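Local structure of probable thiosulfate sulfurtransferase (Thermus thermophilus, 2EG4) at residues E53-L58 with T111-K116; C151-G156 with W221-L226; V189-G194 with L215-E220. The protein probably transfers sulfur from thiosulfate to an acceptor such as cyanide, as rhodaneses do, and binds a zinc ion. All blocks are in the same frame, centred on the assembly; numbering follows the deposited sequence.

Interaction 1: E53-L58 with T111-K116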
loop_
_atom_site.group_PDB
_atom_site.type_symbol
_atom_site.label_atom_id
_atom_site.label_comp_id
_atom_site.label_asym_id
_atom_site.label_seq_id
_atom_site.Cartn_x
_atom_site.Cartn_y
_atom_site.Cartn_z
ATOM N N GLU A 53 -8.906 -11.311 10.805
ATOM C CA GLU A 53 -9.094 -10.905 12.193
ATOM C C GLU A 53 -9.300 -9.400 12.283
ATOM O O GLU A 53 -10.155 -8.920 13.029
ATOM C CB GLU A 53 -7.890 -11.306 13.036
ATOM C CG GLU A 53 -7.914 -10.760 14.445
ATOM C CD GLU A 53 -9.116 -11.231 15.258
ATOM O OE1 GLU A 53 -9.773 -12.217 14.866
ATOM O OE2 GLU A 53 -9.394 -10.609 16.305
ATOM N N LEU A 54 -8.512 -8.671 11.508
ATOM C CA LEU A 54 -8.600 -7.214 11.484
ATOM C C LEU A 54 -9.937 -6.757 10.927
ATOM O O LEU A 54 -10.590 -5.870 11.493
ATOM C CB LEU A 54 -7.466 -6.653 10.631
ATOM C CG LEU A 54 -7.423 -5.127 10.474
ATOM C CD1 LEU A 54 -7.077 -4.447 11.791
ATOM C CD2 LEU A 54 -6.368 -4.790 9.432
ATOM N N PHE A 55 -10.340 -7.349 9.809
ATOM C CA PHE A 55 -11.606 -7.002 9.176
ATOM C C PHE A 55 -12.776 -7.257 10.126
ATOM O O PHE A 55 -13.688 -6.435 10.235
ATOM C CB PHE A 55 -11.817 -7.822 7.909
ATOM C CG PHE A 55 -10.809 -7.556 6.805
ATOM C CD1 PHE A 55 -9.809 -6.603 6.945
ATOM C CD2 PHE A 55 -10.897 -8.262 5.607
ATOM C CE1 PHE A 55 -8.895 -6.353 5.894
ATOM C CE2 PHE A 55 -10.003 -8.026 4.569
ATOM C CZ PHE A 55 -9.001 -7.071 4.707
ATOM N N GLN A 56 -12.751 -8.392 10.818
ATOM C CA GLN A 56 -13.837 -8.713 11.744
ATOM C C GLN A 56 -13.856 -7.798 12.962
ATOM O O GLN A 56 -14.916 -7.317 13.372
ATOM C CB GLN A 56 -13.742 -10.177 12.189
ATOM C CG GLN A 56 -13.801 -11.143 11.026
ATOM C CD GLN A 56 -13.997 -12.581 11.465
ATOM O OE1 GLN A 56 -13.610 -12.963 12.570
ATOM N NE2 GLN A 56 -14.582 -13.389 10.591
ATOM N N THR A 57 -12.690 -7.541 13.532
ATOM C CA THR A 57 -12.593 -6.695 14.713
ATOM C C THR A 57 -13.048 -5.264 14.431
ATOM O O THR A 57 -13.672 -4.638 15.292
ATOM C CB THR A 57 -11.155 -6.685 15.282
ATOM O OG1 THR A 57 -10.784 -8.017 15.666
ATOM C CG2 THR A 57 -11.081 -5.815 16.520
ATOM N N LEU A 58 -12.742 -4.752 13.236
ATOM C CA LEU A 58 -13.146 -3.381 12.858
ATOM C C LEU A 58 -14.521 -3.314 12.194
ATOM O O LEU A 58 -15.011 -2.229 11.841
ATOM C CB LEU A 58 -12.114 -2.758 11.914
ATOM C CG LEU A 58 -10.766 -2.414 12.541
ATOM C CD1 LEU A 58 -9.919 -1.650 11.522
ATOM C CD2 LEU A 58 -10.957 -1.578 13.779
ATOM N N THR A 111 -17.772 -8.173 12.508
ATOM C CA THR A 111 -18.445 -8.681 11.320
ATOM C C THR A 111 -17.901 -10.100 11.169
ATOM O O THR A 111 -17.008 -10.498 11.915
ATOM C CB THR A 111 -18.136 -7.844 10.038
ATOM O OG1 THR A 111 -16.730 -7.603 9.928
ATOM C CG2 THR A 111 -18.875 -6.510 10.079
ATOM N N GLU A 112 -18.434 -10.871 10.227
ATOM C CA GLU A 112 -17.960 -12.241 10.049
ATOM C C GLU A 112 -17.277 -12.420 8.708
ATOM O O GLU A 112 -17.095 -13.541 8.225
ATOM C CB GLU A 112 -19.120 -13.230 10.191
ATOM C CG GLU A 112 -19.606 -13.396 11.626
ATOM C CD GLU A 112 -20.700 -14.438 11.759
ATOM O OE1 GLU A 112 -21.779 -14.245 11.154
ATOM O OE2 GLU A 112 -20.479 -15.452 12.462
ATOM N N VAL A 113 -16.900 -11.297 8.115
ATOM C CA VAL A 113 -16.224 -11.285 6.835
ATOM C C VAL A 113 -14.931 -12.083 6.950
ATOM O O VAL A 113 -14.321 -12.149 8.015
ATOM C CB VAL A 113 -15.874 -9.842 6.416
ATOM C CG1 VAL A 113 -14.889 -9.255 7.406
ATOM C CG2 VAL A 113 -15.295 -9.819 5.007
ATOM N N VAL A 114 -14.519 -12.696 5.852
ATOM C CA VAL A 114 -13.285 -13.466 5.852
ATOM C C VAL A 114 -12.439 -12.973 4.699
ATOM O O VAL A 114 -12.911 -12.873 3.569
ATOM C CB VAL A 114 -13.565 -14.971 5.674
ATOM C CG1 VAL A 114 -12.256 -15.738 5.588
ATOM C CG2 VAL A 114 -14.401 -15.472 6.840
ATOM N N ALA A 115 -11.186 -12.652 4.984
ATOM C CA ALA A 115 -10.295 -12.166 3.945
ATOM C C ALA A 115 -9.973 -13.269 2.949
ATOM O O ALA A 115 -9.948 -14.443 3.300
ATOM C CB ALA A 115 -8.999 -11.637 4.572
ATOM N N LYS A 116 -9.737 -12.868 1.706
ATOM C CA LYS A 116 -9.366 -13.779 0.623
ATOM C C LYS A 116 -8.268 -13.032 -0.124
ATOM O O LYS A 116 -8.536 -12.024 -0.792
ATOM C CB LYS A 116 -10.553 -14.031 -0.310
ATOM C CG LYS A 116 -10.259 -15.016 -1.424
ATOM C CD LYS A 116 -9.999 -16.397 -0.861
ATOM C CE LYS A 116 -9.816 -17.424 -1.962
ATOM N NZ LYS A 116 -9.780 -18.812 -1.417
#
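Gln56 and Phe55 meet the 111-116 segment from neighbouring positions on one helix, both with CG anti to the carbonyl carbon (chi1 -59° in Gln56, -64° in Phe55), yet they use the shared torsion for different ends. The Gln56 chain runs on extended beyond CG and lies alongside the backbone of 111-116, its CG 3.2 Å from Val113 O, so that NE2 reaches Val113 O at 2.9 Å. The bond is moderately bent, and the nitrogen sits above the plane of the Val113 carbonyl, not on a lone pair. The other end of the amide is taken as well: OE1 accepts from Arg110, which also makes a salt bridge with Glu53. This fixes the orientation of the amide, since OE1 faces a donor and NE2 an acceptor.

The chain has two rhodanese-like units, and 111-116 lies in the long connection leading from strand 89-92 of the first parallel sheet to helix 125-129. Here that connection follows the last turns of helix 41-57. Thr111 N is weakly hydrogen-bonded to Gln56 O (3.1 Å), near the helix end, while Thr111 OG1 bonds to Leu60 O. One turn earlier, Thr52 OG1 bonds to Ala115 N.

Next to these polar contacts the packing is apolar. Val113 CG1 comes within 3.4 Å of Phe55 CB, at the root of the side chain. Farther along, Ala115 CB approaches Phe55 CE2 obliquely at 3.7 Å, and Leu60 and Leu87 also pack against this phenyl group.

Interaction 2: C151-G156 with W221-L226; sequences CCPRGG and WLQEGL. With ZN (zinc ion), chain C.
Cys152 and Leu222 mark the nearest backbone approach, their CA atoms 7.0 Å apart, where the irregular 151-156 segment passes helix 217-223 close to its end; that end is closed by a Schellman motif with Gly225 at positive phi. At such a spacing side chains do the joining, and Leu222 is the hub. Its CD1 meets Cys152 CB at 3.8 Å, and its CB lies 3.9 Å from Pro153 CD, the two side chains sliding past each other in opposite directions. The second branch works differently: Leu222 CD2 sits over one face of the Arg154 guanidinium, 3.5 Å from NH1. Arg154 gets there by a chain extended from CG to NE, and its NH1 also makes a weak hydrogen bond to Thr228 OG1.

Beside this packing round Leu222, Cys151 SG (2.4 Å) and Cys152 SG (2.3 Å) bind the zinc ion. Their different chi1 values, 55° and -80°, together with the turn of the backbone, bring both sulfurs to one ion. His192 and His219 are the other ligands; since His219 shares the helix of Leu222, the metal ties loop to helix, and the two sulfurs, probably thiolates, would balance the zinc charge.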
loop_
_atom_site.group_PDB
_atom_site.type_symbol
_atom_site.label_atom_id
_atom_site.label_comp_id
_atom_site.label_asym_id
_atom_site.label_seq_id
_atom_site.Cartn_x
_atom_site.Cartn_y
_atom_site.Cartn_z
ATOM N N CYS A 151 17.387 -0.080 9.971
ATOM C CA CYS A 151 16.920 -1.441 10.187
ATOM C C CYS A 151 17.481 -2.389 9.117
ATOM O O CYS A 151 17.335 -3.607 9.217
ATOM C CB CYS A 151 15.393 -1.474 10.159
ATOM S SG CYS A 151 14.716 -0.775 8.638
ATOM N N CYS A 152 18.124 -1.833 8.090
ATOM C CA CYS A 152 18.688 -2.662 7.013
ATOM C C CYS A 152 20.228 -2.746 7.068
ATOM O O CYS A 152 20.878 -1.871 7.627
ATOM C CB CYS A 152 18.243 -2.136 5.638
ATOM S SG CYS A 152 16.533 -2.619 5.107
ATOM N N PRO A 153 20.824 -3.797 6.471
ATOM C CA PRO A 153 22.285 -4.002 6.458
ATOM C C PRO A 153 23.134 -3.007 5.673
ATOM O O PRO A 153 24.245 -2.673 6.089
ATOM C CB PRO A 153 22.439 -5.409 5.877
ATOM C CG PRO A 153 21.172 -6.075 6.226
ATOM C CD PRO A 153 20.135 -5.007 6.002
ATOM N N ARG A 154 22.629 -2.542 4.536
ATOM C CA ARG A 154 23.399 -1.626 3.693
ATOM C C ARG A 154 22.529 -0.989 2.623
ATOM O O ARG A 154 21.331 -1.267 2.540
ATOM C CB ARG A 154 24.524 -2.402 3.016
ATOM C CG ARG A 154 24.013 -3.641 2.318
ATOM C CD ARG A 154 25.147 -4.494 1.762
ATOM N NE ARG A 154 24.646 -5.752 1.221
ATOM C CZ ARG A 154 23.704 -5.832 0.286
ATOM N NH1 ARG A 154 23.166 -4.720 -0.203
ATOM N NH2 ARG A 154 23.304 -7.015 -0.166
ATOM N N GLY A 155 23.139 -0.128 1.813
ATOM C CA GLY A 155 22.413 0.522 0.740
ATOM C C GLY A 155 22.398 -0.352 -0.500
ATOM O O GLY A 155 23.338 -1.109 -0.770
ATOM N N GLY A 156 21.327 -0.266 -1.273
ATOM C CA GLY A 156 21.274 -1.087 -2.465
ATOM C C GLY A 156 19.915 -1.111 -3.102
ATOM O O GLY A 156 18.963 -0.542 -2.571
ATOM N N TRP A 221 14.095 -8.191 1.005
ATOM C CA TRP A 221 15.119 -8.599 0.047
ATOM C C TRP A 221 16.482 -8.726 0.715
ATOM O O TRP A 221 17.205 -9.697 0.490
ATOM C CB TRP A 221 15.168 -7.598 -1.124
ATOM C CG TRP A 221 16.056 -8.030 -2.288
ATOM C CD1 TRP A 221 17.395 -7.788 -2.446
ATOM C CD2 TRP A 221 15.644 -8.771 -3.449
ATOM N NE1 TRP A 221 17.843 -8.337 -3.641
ATOM C CE2 TRP A 221 16.790 -8.945 -4.271
ATOM C CE3 TRP A 221 14.423 -9.304 -3.874
ATOM C CZ2 TRP A 221 16.741 -9.634 -5.496
ATOM C CZ3 TRP A 221 14.368 -9.984 -5.091
ATOM C CH2 TRP A 221 15.523 -10.141 -5.889
ATOM N N LEU A 222 16.826 -7.759 1.553
ATOM C CA LEU A 222 18.110 -7.801 2.249
ATOM C C LEU A 222 18.125 -8.844 3.372
ATOM O O LEU A 222 19.123 -9.526 3.565
ATOM C CB LEU A 222 18.454 -6.422 2.817
ATOM C CG LEU A 222 18.815 -5.364 1.759
ATOM C CD1 LEU A 222 19.006 -4.003 2.418
ATOM C CD2 LEU A 222 20.100 -5.793 1.021
ATOM N N GLN A 223 17.025 -8.981 4.104
ATOM C CA GLN A 223 16.999 -9.984 5.172
ATOM C C GLN A 223 17.236 -11.379 4.595
ATOM O O GLN A 223 17.879 -12.225 5.215
ATOM C CB GLN A 223 15.661 -9.937 5.916
ATOM C CG GLN A 223 15.534 -8.732 6.845
ATOM C CD GLN A 223 16.707 -8.633 7.826
ATOM O OE1 GLN A 223 17.064 -9.616 8.485
ATOM N NE2 GLN A 223 17.301 -7.446 7.931
ATOM N N GLU A 224 16.730 -11.608 3.386
ATOM C CA GLU A 224 16.867 -12.896 2.714
ATOM C C GLU A 224 18.263 -13.139 2.134
ATOM O O GLU A 224 18.592 -14.257 1.765
ATOM C CB GLU A 224 15.834 -13.007 1.592
ATOM C CG GLU A 224 14.399 -13.236 2.077
ATOM C CD GLU A 224 14.232 -14.627 2.657
ATOM O OE1 GLU A 224 14.695 -15.593 2.022
ATOM O OE2 GLU A 224 13.630 -14.762 3.739
ATOM N N GLY A 225 19.071 -12.088 2.040
ATOM C CA GLY A 225 20.415 -12.238 1.507
ATOM C C GLY A 225 20.499 -12.334 -0.011
ATOM O O GLY A 225 21.477 -12.847 -0.567
ATOM N N LEU A 226 19.466 -11.844 -0.682
ATOM C CA LEU A 226 19.413 -11.874 -2.144
ATOM C C LEU A 226 20.380 -10.836 -2.714
ATOM O O LEU A 226 20.707 -9.854 -2.050
ATOM C CB LEU A 226 17.979 -11.602 -2.594
ATOM C CG LEU A 226 17.085 -12.751 -2.117
ATOM C CD1 LEU A 226 15.616 -12.349 -2.174
ATOM C CD2 LEU A 226 17.330 -13.965 -2.998
HETATM ZN ZN ZN C . 14.863 -2.041 6.647
#

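Interaction 3: V189-G194 with L215-E220; sequences VYCHSG and LGSMHE. With ZN (zinc ion), chain C; SO4 (sulfate ion), chain D.
The loop after the inner strand 186-190 probably corresponds to the active-site loop of rhodaneses, a cradle of backbone N-H groups, and holds a sulfate ion, probably from the crystallisation liquor. His192 N donates to sulfate O2 at 2.7 Å and Ser193 N to O3 at 2.8 Å, with Ala195 N and Arg196 adding further bonds; Cys191 SG approaches O2 to 3.1 Å.

The N-terminal part of helix 217-223 packs against this loop. Cys191 N gives a nearly straight bond (174°) to Ser217 OG at 2.9 Å, and that hydroxyl also bonds to Tyr214 O. In return, Met218 N donates to Cys191 O (2.8 Å) and His219 N to a lone pair of His192 O (3.1 Å). Met218 SD makes an oblique Met-aromatic contact with Tyr190, 3.8 Å from CE1.

His192 and His219 both carry CG anti to the backbone N (chi1 179° in His192), which sets their imidazoles side by side, planes 86° apart; His192 NE2 and His219 ND1 each bind zinc at 2.1 Å, and Cys151 and Cys152 complete its four ligands. The peptide N-H groups facing the sulfate, with Arg196, would favour a negatively charged group here.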
loop_
_atom_site.group_PDB
_atom_site.type_symbol
_atom_site.label_atom_id
_atom_site.label_comp_id
_atom_site.label_asym_id
_atom_site.label_seq_id
_atom_site.Cartn_x
_atom_site.Cartn_y
_atom_site.Cartn_z
ATOM N N VAL A 189 6.373 -2.677 -8.564
ATOM C CA VAL A 189 6.885 -1.517 -7.865
ATOM C C VAL A 189 7.334 -1.927 -6.478
ATOM O O VAL A 189 6.735 -2.810 -5.870
ATOM C CB VAL A 189 5.817 -0.397 -7.723
ATOM C CG1 VAL A 189 5.589 0.288 -9.076
ATOM C CG2 VAL A 189 4.517 -0.961 -7.223
ATOM N N TYR A 190 8.400 -1.307 -5.985
ATOM C CA TYR A 190 8.873 -1.634 -4.642
ATOM C C TYR A 190 9.613 -0.461 -4.018
ATOM O O TYR A 190 9.918 0.537 -4.684
ATOM C CB TYR A 190 9.803 -2.863 -4.689
ATOM C CG TYR A 190 11.218 -2.557 -5.137
ATOM C CD1 TYR A 190 12.191 -2.190 -4.216
ATOM C CD2 TYR A 190 11.583 -2.662 -6.478
ATOM C CE1 TYR A 190 13.503 -1.944 -4.598
ATOM C CE2 TYR A 190 12.909 -2.413 -6.884
ATOM C CZ TYR A 190 13.859 -2.060 -5.939
ATOM O OH TYR A 190 15.171 -1.825 -6.281
ATOM N N CYS A 191 9.863 -0.565 -2.717
ATOM C CA CYS A 191 10.618 0.453 -1.988
ATOM C C CYS A 191 11.205 -0.190 -0.738
ATOM O O CYS A 191 11.794 -1.256 -0.858
ATOM C CB CYS A 191 9.743 1.661 -1.661
ATOM S SG CYS A 191 8.199 1.289 -0.830
ATOM N N HIS A 192 11.055 0.416 0.452
ATOM C CA HIS A 192 11.616 -0.192 1.660
ATOM C C HIS A 192 10.683 -1.235 2.260
ATOM O O HIS A 192 11.086 -2.366 2.509
ATOM C CB HIS A 192 11.931 0.860 2.722
ATOM C CG HIS A 192 12.479 0.277 3.987
ATOM N ND1 HIS A 192 11.881 0.473 5.215
ATOM C CD2 HIS A 192 13.537 -0.540 4.210
ATOM C CE1 HIS A 192 12.544 -0.199 6.138
ATOM N NE2 HIS A 192 13.552 -0.822 5.555
ATOM N N SER A 193 9.424 -0.866 2.497
ATOM C CA SER A 193 8.511 -1.841 3.049
ATOM C C SER A 193 7.155 -1.762 2.376
ATOM O O SER A 193 6.130 -2.064 2.984
ATOM C CB SER A 193 8.368 -1.699 4.574
ATOM O OG SER A 193 7.825 -0.433 4.950
ATOM N N GLY A 194 7.170 -1.332 1.116
ATOM C CA GLY A 194 5.955 -1.282 0.304
ATOM C C GLY A 194 4.976 -0.136 0.469
ATOM O O GLY A 194 3.878 -0.208 -0.057
ATOM N N LEU A 215 5.387 -6.059 -1.642
ATOM C CA LEU A 215 5.195 -5.655 -0.257
ATOM C C LEU A 215 6.415 -5.879 0.636
ATOM O O LEU A 215 6.739 -5.018 1.449
ATOM C CB LEU A 215 3.957 -6.362 0.290
ATOM C CG LEU A 215 3.486 -5.955 1.678
ATOM C CD1 LEU A 215 3.247 -4.437 1.752
ATOM C CD2 LEU A 215 2.228 -6.730 1.986
ATOM N N GLY A 216 7.107 -7.012 0.483
ATOM C CA GLY A 216 8.297 -7.249 1.298
ATOM C C GLY A 216 9.337 -6.178 1.058
ATOM O O GLY A 216 10.054 -5.701 1.980
ATOM N N SER A 217 9.424 -5.783 -0.206
ATOM C CA SER A 217 10.337 -4.741 -0.654
ATOM C C SER A 217 11.790 -4.953 -0.246
ATOM O O SER A 217 12.203 -6.074 0.056
ATOM C CB SER A 217 9.864 -3.363 -0.182
ATOM O OG SER A 217 8.925 -2.813 -1.093
ATOM N N MET A 218 12.568 -3.872 -0.263
ATOM C CA MET A 218 14.002 -3.941 0.054
ATOM C C MET A 218 14.347 -4.492 1.450
ATOM O O MET A 218 15.372 -5.161 1.626
ATOM C CB MET A 218 14.637 -2.554 -0.146
ATOM C CG MET A 218 16.054 -2.578 -0.704
ATOM S SD MET A 218 16.203 -3.386 -2.354
ATOM C CE MET A 218 17.859 -3.993 -2.183
ATOM N N HIS A 219 13.511 -4.227 2.446
ATOM C CA HIS A 219 13.802 -4.771 3.768
ATOM C C HIS A 219 13.832 -6.300 3.688
ATOM O O HIS A 219 14.804 -6.934 4.112
ATOM C CB HIS A 219 12.757 -4.313 4.800
ATOM C CG HIS A 219 13.102 -4.693 6.207
ATOM N ND1 HIS A 219 13.883 -3.900 7.021
ATOM C CD2 HIS A 219 12.811 -5.801 6.929
ATOM C CE1 HIS A 219 14.058 -4.503 8.184
ATOM N NE2 HIS A 219 13.420 -5.657 8.154
ATOM N N GLU A 220 12.790 -6.906 3.121
ATOM C CA GLU A 220 12.774 -8.356 3.028
ATOM C C GLU A 220 13.899 -8.858 2.139
ATOM O O GLU A 220 14.585 -9.810 2.480
ATOM C CB GLU A 220 11.458 -8.857 2.461
ATOM C CG GLU A 220 11.466 -10.361 2.305
ATOM C CD GLU A 220 10.264 -10.873 1.579
ATOM O OE1 GLU A 220 9.890 -10.273 0.542
ATOM O OE2 GLU A 220 9.698 -11.896 2.029
HETATM ZN ZN ZN C . 14.863 -2.041 6.647
HETATM S S SO4 D . 8.772 2.939 2.197
HETATM O O1 SO4 D . 9.238 3.504 3.506
HETATM O O2 SO4 D . 9.954 2.784 1.287
HETATM O O3 SO4 D . 8.125 1.605 2.425
HETATM O O4 SO4 D . 7.780 3.876 1.571
#

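How the interactions relate
Interactions 2 and 3 form one site, whereas interaction 1 belongs to another part of the molecule. The 151-156/221-226 and 189-194/215-220 contacts have centres about 10 Å apart, share helix 217-223, and each supply two of the four zinc ligands; Cys151 SG and His192 NE2 approach to 3.3 Å around the metal. Interaction 3 is nested within the chain loop closed by interaction 2. The metal unites segments distant in sequence and borders the sulfate-holding loop. Interaction 1 closes earlier in the chain, its centre about 25 Å from that of interaction 3 and about 33 Å from that of interaction 2. It lies away from zinc and sulfate, its nearest atoms about 12 Å from interaction 3.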